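Local structure of adenylation domain (Streptomyces sp., 5N9X) at residues Ala451-His456 with Ser463-Ala468. The protein is an adenylation domain of the AMP-binding (ANL) superfamily, modelled here with adenosine-5'-triphosphate and threonine bound. Numbering follows the deposited sequence.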
ATOM      1  N   ALA A 451       3.193  18.241   5.720  1.00 29.30           N
ATOM      2  CA  ALA A 451       4.488  18.521   6.333  1.00 28.21           C
ATOM      3  C   ALA A 451       5.325  17.256   6.573  1.00 21.24           C
ATOM      4  O   ALA A 451       4.789  16.203   6.884  1.00 21.52           O
ATOM      5  CB  ALA A 451       4.282  19.268   7.645  1.00 27.99           C
ATOM      6  N   VAL A 452       6.644  17.381   6.436  1.00 25.64           N
ATOM      7  CA  VAL A 452       7.591  16.332   6.820  1.00 17.47           C
ATOM      8  C   VAL A 452       8.610  16.931   7.783  1.00 17.41           C
ATOM      9  O   VAL A 452       9.287  17.905   7.441  1.00 18.84           O
ATOM     10  CB  VAL A 452       8.317  15.744   5.601  1.00 22.87           C
ATOM     11  CG1 VAL A 452       9.418  14.757   6.023  1.00 19.00           C
ATOM     12  CG2 VAL A 452       7.330  15.098   4.665  1.00 21.78           C
ATOM     13  N   VAL A 453       8.707  16.373   8.985  1.00 16.07           N
ATOM     14  CA  VAL A 453       9.617  16.911   9.983  1.00 17.43           C
ATOM     15  C   VAL A 453      10.654  15.857  10.326  1.00 17.08           C
ATOM     16  O   VAL A 453      10.295  14.712  10.609  1.00 17.46           O
ATOM     17  CB  VAL A 453       8.881  17.348  11.276  1.00 20.26           C
ATOM     18  CG1 VAL A 453       9.880  17.852  12.317  1.00 18.95           C
ATOM     19  CG2 VAL A 453       7.836  18.408  10.981  1.00 21.64           C
ATOM     20  N   TRP A 454      11.935  16.216  10.289  1.00 14.04           N
ATOM     21  CA  TRP A 454      12.973  15.254  10.675  1.00 27.60           C
ATOM     22  C   TRP A 454      14.190  15.894  11.355  1.00 18.31           C
ATOM     23  O   TRP A 454      14.346  17.109  11.359  1.00 17.63           O
ATOM     24  CB  TRP A 454      13.425  14.435   9.452  1.00 13.87           C
ATOM     25  CG  TRP A 454      14.277  15.160   8.471  1.00 16.75           C
ATOM     26  CD1 TRP A 454      15.626  15.011   8.273  1.00 19.33           C
ATOM     27  CD2 TRP A 454      13.840  16.135   7.525  1.00 15.53           C
ATOM     28  NE1 TRP A 454      16.050  15.836   7.257  1.00 12.92           N
ATOM     29  CE2 TRP A 454      14.977  16.539   6.783  1.00 13.39           C
ATOM     30  CE3 TRP A 454      12.598  16.722   7.240  1.00 14.57           C
ATOM     31  CZ2 TRP A 454      14.905  17.493   5.769  1.00 16.87           C
ATOM     32  CZ3 TRP A 454      12.523  17.671   6.240  1.00 14.31           C
ATOM     33  CH2 TRP A 454      13.671  18.053   5.515  1.00 21.40           C
ATOM     34  N   VAL A 455      15.022  15.062  11.961  1.00 15.08           N
ATOM     35  CA  VAL A 455      16.319  15.519  12.434  1.00 26.76           C
ATOM     36  C   VAL A 455      17.295  15.500  11.258  1.00 19.55           C
ATOM     37  O   VAL A 455      17.456  14.498  10.589  1.00 20.92           O
ATOM     38  CB  VAL A 455      16.846  14.663  13.607  1.00 23.77           C
ATOM     39  CG1 VAL A 455      18.211  15.184  14.086  1.00 18.55           C
ATOM     40  CG2 VAL A 455      15.847  14.700  14.760  1.00 12.93           C
ATOM     41  N   HIS A 456      17.909  16.633  10.972  1.00 19.79           N
ATOM     42  CA  HIS A 456      18.853  16.684   9.859  1.00 27.70           C
ATOM     43  C   HIS A 456      20.279  16.866  10.344  1.00 29.31           C
ATOM     44  O   HIS A 456      20.545  17.741  11.165  1.00 32.83           O
ATOM     45  CB  HIS A 456      18.482  17.818   8.908  1.00 21.54           C
ATOM     46  CG  HIS A 456      19.175  17.751   7.591  1.00 23.64           C
ATOM     47  ND1 HIS A 456      18.759  16.916   6.574  1.00 18.92           N
ATOM     48  CD2 HIS A 456      20.231  18.443   7.107  1.00 26.27           C
ATOM     49  CE1 HIS A 456      19.538  17.090   5.525  1.00 18.40           C
ATOM     50  NE2 HIS A 456      20.438  18.010   5.820  1.00 34.99           N
ATOM     51  N   SER A 463      23.214  18.703  14.749  1.00 33.53           N
ATOM     52  CA  SER A 463      21.974  18.006  14.404  1.00 32.05           C
ATOM     53  C   SER A 463      20.752  18.821  14.823  1.00 34.00           C
ATOM     54  O   SER A 463      20.558  19.085  16.012  1.00 27.87           O
ATOM     55  CB  SER A 463      21.926  16.618  15.054  1.00 28.27           C
ATOM     56  OG  SER A 463      22.490  15.632  14.209  1.00 35.21           O
ATOM     57  N   ARG A 464      19.922  19.212  13.855  1.00 34.98           N
ATOM     58  CA  ARG A 464      18.738  20.018  14.173  1.00 29.63           C
ATOM     59  C   ARG A 464      17.439  19.579  13.489  1.00 29.26           C
ATOM     60  O   ARG A 464      17.439  19.003  12.387  1.00 32.99           O
ATOM     61  CB  ARG A 464      18.992  21.504  13.843  1.00 35.14           C
ATOM     62  CG  ARG A 464      20.142  22.172  14.593  1.00 29.75           C
ATOM     63  CD  ARG A 464      20.263  23.661  14.260  1.00 27.00           C
ATOM     64  NE  ARG A 464      21.123  23.870  13.096  1.00 29.87           N
ATOM     65  CZ  ARG A 464      20.726  24.422  11.949  1.00 27.95           C
ATOM     66  NH1 ARG A 464      19.476  24.851  11.799  1.00 21.63           N
ATOM     67  NH2 ARG A 464      21.586  24.557  10.951  1.00 21.41           N
ATOM     68  N   LEU A 465      16.340  19.877  14.184  1.00 33.07           N
ATOM     69  CA  LEU A 465      14.973  19.726  13.696  1.00 22.58           C
ATOM     70  C   LEU A 465      14.666  20.585  12.474  1.00 23.70           C
ATOM     71  O   LEU A 465      14.835  21.807  12.498  1.00 18.91           O
ATOM     72  CB  LEU A 465      13.984  20.083  14.795  1.00 30.41           C
ATOM     73  CG  LEU A 465      13.211  18.942  15.445  1.00 29.95           C
ATOM     74  CD1 LEU A 465      12.019  19.487  16.210  1.00 24.08           C
ATOM     75  CD2 LEU A 465      12.781  17.966  14.380  1.00 20.54           C
ATOM     76  N   VAL A 466      14.174  19.938  11.424  1.00 22.28           N
ATOM     77  CA  VAL A 466      13.915  20.600  10.154  1.00 24.66           C
ATOM     78  C   VAL A 466      12.514  20.218   9.666  1.00 19.67           C
ATOM     79  O   VAL A 466      11.990  19.168  10.035  1.00 18.70           O
ATOM     80  CB  VAL A 466      15.026  20.230   9.130  1.00 24.32           C
ATOM     81  CG1 VAL A 466      14.638  20.556   7.721  1.00 27.70           C
ATOM     82  CG2 VAL A 466      16.299  20.952   9.492  1.00 22.33           C
ATOM     83  N   CYS A 467      11.891  21.104   8.896  1.00 17.10           N
ATOM     84  CA  CYS A 467      10.577  20.839   8.329  1.00 18.16           C
ATOM     85  C   CYS A 467      10.494  21.220   6.862  1.00 18.43           C
ATOM     86  O   CYS A 467      10.897  22.316   6.471  1.00 18.30           O
ATOM     87  CB  CYS A 467       9.487  21.587   9.098  1.00 13.98           C
ATOM     88  SG  CYS A 467       7.860  21.514   8.294  1.00 19.05           S
ATOM     89  N   ALA A 468       9.961  20.312   6.052  1.00 15.18           N
ATOM     90  CA  ALA A 468       9.471  20.703   4.736  1.00 16.53           C
ATOM     91  C   ALA A 468       7.929  20.653   4.756  1.00 21.33           C
ATOM     92  O   ALA A 468       7.314  19.824   5.444  1.00 16.88           O
ATOM     93  CB  ALA A 468      10.036  19.813   3.649  1.00 12.90           C
TER
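Trp454 and Val466 face each other as a hydrogen-bonded antiparallel pair, and their side chains lie alongside one another. Val466 CG1 sits over one face of the six-membered indole ring, 3.8 Å from its centroid, a CH-pi contact displaced toward the rim. Trp454 CG falls between the backbone N and the carbonyl carbon (chi1 74°), which swings the indole back over the partner strand until CZ3 comes within 4.2 Å of Ala468 CB. A bond at its other end helps to fix the indole's rotation: Trp454 NE1 donates to His456 ND1 at 3.0 Å, approaching close to the imidazole plane. His456 NE2 in turn hydrogen-bonds to Asp526 OD2, so the Trp454-His456-Asp526 chain of hydrogen bonds links the strand to helix 518-528, whose Val521 and Phe525 help cover this face.

On the reverse face, Val453 CG1 meets Leu465 CD2 at 3.6 Å while Val453 CG2 packs against Cys467 CB; helix 435-443 adds Val438 and Leu435 there. Between these two layers runs the backbone ladder, three reciprocal pairs of N-H...O bonds from Val452-Ala468 to His456-Arg464. The straightest is His456 N to Arg464 O, 2.8 Å at 176°. Strand 463-470 also pairs in parallel with 501-505, making it the central strand. The result is a beta hairpin in a three-stranded sheet with helices on both faces, the alpha/beta core of the small C-terminal domain of ANL enzymes.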